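PDB 5Z9J: putative P450-like enzyme from Streptomyces himastatinicus ATCC 53653, which probably acts as a heme-dependent monooxygenase of the cytochrome P450 family, using iron and molecular oxygen to oxidise a substrate in bacterial secondary metabolism. Local coordinates for residues 40-45 with 318-323. Sequence-based numbering, arbitrary orientation.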
loop_
_atom_site.group_PDB
_atom_site.type_symbol
_atom_site.label_atom_id
_atom_site.label_comp_id
_atom_site.label_asym_id
_atom_site.label_seq_id
_atom_site.Cartn_x
_atom_site.Cartn_y
_atom_site.Cartn_z
ATOM N N GLY A 40 5.381 19.044 -3.232
ATOM C CA GLY A 40 6.713 19.130 -3.813
ATOM C C GLY A 40 7.559 17.938 -3.415
ATOM O O GLY A 40 7.306 17.311 -2.362
ATOM N N TYR A 41 8.490 17.541 -4.279
ATOM C CA TYR A 41 9.311 16.356 -3.945
ATOM C C TYR A 41 10.338 16.662 -2.837
ATOM O O TYR A 41 10.364 15.942 -1.827
ATOM C CB TYR A 41 9.982 15.757 -5.195
ATOM C CG TYR A 41 10.889 14.555 -4.960
ATOM C CD1 TYR A 41 10.438 13.217 -5.130
ATOM C CD2 TYR A 41 12.206 14.744 -4.571
ATOM C CE1 TYR A 41 11.318 12.134 -4.927
ATOM C CE2 TYR A 41 13.056 13.683 -4.358
ATOM C CZ TYR A 41 12.609 12.393 -4.529
ATOM O OH TYR A 41 13.511 11.390 -4.302
ATOM N N PRO A 42 11.172 17.711 -2.990
ATOM C CA PRO A 42 12.168 17.902 -1.927
ATOM C C PRO A 42 11.535 18.149 -0.549
ATOM O O PRO A 42 12.100 17.756 0.458
ATOM C CB PRO A 42 12.982 19.160 -2.398
ATOM C CG PRO A 42 12.090 19.849 -3.339
ATOM C CD PRO A 42 11.221 18.778 -3.999
ATOM N N GLU A 43 10.389 18.811 -0.514
ATOM C CA GLU A 43 9.695 19.093 0.740
ATOM C C GLU A 43 9.125 17.797 1.353
ATOM O O GLU A 43 9.245 17.557 2.555
ATOM C CB GLU A 43 8.572 20.125 0.531
ATOM C CG GLU A 43 9.072 21.522 0.046
ATOM C CD GLU A 43 9.277 21.536 -1.476
ATOM O OE1 GLU A 43 8.838 20.550 -2.126
ATOM O OE2 GLU A 43 9.844 22.512 -2.014
ATOM N N SER A 44 8.486 16.987 0.518
ATOM C CA SER A 44 7.915 15.708 0.966
ATOM C C SER A 44 8.971 14.780 1.550
ATOM O O SER A 44 8.804 14.219 2.641
ATOM C CB SER A 44 7.229 14.989 -0.211
ATOM O OG SER A 44 6.068 15.671 -0.656
ATOM N N ALA A 45 10.048 14.603 0.792
ATOM C CA ALA A 45 11.181 13.768 1.172
ATOM C C ALA A 45 11.738 14.213 2.522
ATOM O O ALA A 45 11.981 13.391 3.410
ATOM C CB ALA A 45 12.271 13.825 0.095
ATOM N N ASP A 318 7.130 15.684 -9.715
ATOM C CA ASP A 318 7.795 16.980 -9.528
ATOM C C ASP A 318 8.954 17.091 -10.497
ATOM O O ASP A 318 9.873 16.284 -10.466
ATOM C CB ASP A 318 8.250 17.209 -8.065
ATOM C CG ASP A 318 8.762 18.655 -7.816
ATOM O OD1 ASP A 318 9.074 19.366 -8.797
ATOM O OD2 ASP A 318 8.820 19.107 -6.660
ATOM N N GLU A 319 8.852 18.076 -11.388
ATOM C CA GLU A 319 9.842 18.321 -12.430
ATOM C C GLU A 319 11.197 18.823 -11.878
ATOM O O GLU A 319 12.188 18.783 -12.595
ATOM C CB GLU A 319 9.282 19.315 -13.445
ATOM C CG GLU A 319 9.071 20.681 -12.839
ATOM C CD GLU A 319 8.366 21.668 -13.765
ATOM O OE1 GLU A 319 8.231 21.409 -14.990
ATOM O OE2 GLU A 319 8.014 22.761 -13.257
ATOM N N ARG A 320 11.231 19.311 -10.630
ATOM C CA ARG A 320 12.488 19.661 -9.955
ATOM C C ARG A 320 13.272 18.369 -9.615
ATOM O O ARG A 320 14.484 18.418 -9.360
ATOM C CB ARG A 320 12.232 20.460 -8.668
ATOM C CG ARG A 320 11.643 21.875 -8.843
ATOM C CD ARG A 320 11.311 22.530 -7.480
ATOM N NE ARG A 320 10.291 21.709 -6.789
ATOM C CZ ARG A 320 9.961 21.812 -5.497
ATOM N NH1 ARG A 320 10.516 22.746 -4.723
ATOM N NH2 ARG A 320 9.045 20.967 -4.969
ATOM N N GLN A 321 12.591 17.219 -9.605
ATOM C CA GLN A 321 13.264 15.965 -9.267
ATOM C C GLN A 321 13.397 15.047 -10.479
ATOM O O GLN A 321 14.400 14.359 -10.633
ATOM C CB GLN A 321 12.545 15.250 -8.120
ATOM C CG GLN A 321 13.090 13.847 -7.787
ATOM C CD GLN A 321 14.591 13.877 -7.381
ATOM O OE1 GLN A 321 15.124 14.919 -6.990
ATOM N NE2 GLN A 321 15.240 12.712 -7.417
ATOM N N PHE A 322 12.381 14.993 -11.327
ATOM C CA PHE A 322 12.428 14.103 -12.493
ATOM C C PHE A 322 12.377 14.846 -13.813
ATOM O O PHE A 322 11.567 15.732 -13.971
ATOM C CB PHE A 322 11.291 13.108 -12.457
ATOM C CG PHE A 322 11.185 12.394 -11.148
ATOM C CD1 PHE A 322 11.980 11.304 -10.881
ATOM C CD2 PHE A 322 10.314 12.859 -10.170
ATOM C CE1 PHE A 322 11.876 10.640 -9.637
ATOM C CE2 PHE A 322 10.203 12.216 -8.924
ATOM C CZ PHE A 322 10.998 11.132 -8.664
ATOM N N GLU A 323 13.226 14.468 -14.757
ATOM C CA GLU A 323 13.102 14.990 -16.117
ATOM C C GLU A 323 11.835 14.418 -16.748
ATOM O O GLU A 323 11.567 13.194 -16.618
ATOM C CB GLU A 323 14.320 14.600 -16.959
ATOM C CG GLU A 323 14.233 14.920 -18.458
ATOM C CD GLU A 323 14.352 16.410 -18.794
ATOM O OE1 GLU A 323 14.641 17.226 -17.892
ATOM O OE2 GLU A 323 14.175 16.760 -19.982
#
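The N-terminal turn of the short helix 41-48, the B helix of the cytochrome P450 fold, docks on the loop 318-323 through a salt-bridge network joining Glu43, Arg320 and Asp318, with an aromatic contact beside it. Arg320 meets Glu43 end-on: NH1 donates to OE2 of Glu43 at 2.8 Å and NH2 to OE1 of Glu43 at 2.9 Å, each oxygen using its syn lone pair, and the two flat groups lie only 15° from coplanar. Pro42 CD sits over one face of this guanidinium, 3.2 Å above its plane. Asp318 OD2 takes both NH2 of Arg320 and, through its anti lone pair, the backbone N of Tyr41 at 2.9 Å in a nearly straight bond, so the carboxylate takes up the helix's first N-H, and its negative charge probably stabilises the positive end of the helix dipole. OD1 of Asp318 closes an Asx turn with the backbone N of Arg320. With CG opposite the backbone N (chi1 178°), the Tyr41 ring reaches the loop, where CG of Gln321 lies 3.4 Å from the ring centroid in a CH-pi contact and the amide stacks 9° from parallel to the ring. Phe322 turns an edge toward Tyr41 in an offset edge-to-face pair, centroids 5.5 Å apart. With an alanine in place of Tyr41, Ala336 O loses its hydroxyl donor, and Gln321 and Phe322 would probably shift into the gap. Around the contact, Tyr41 and Ser44 rest on Ala315 of helix 312-315, Glu43 and Ser44 touch Val38 of strand 35-38, and Phe322 makes a cation-pi contact with Arg279 of helix 270-280.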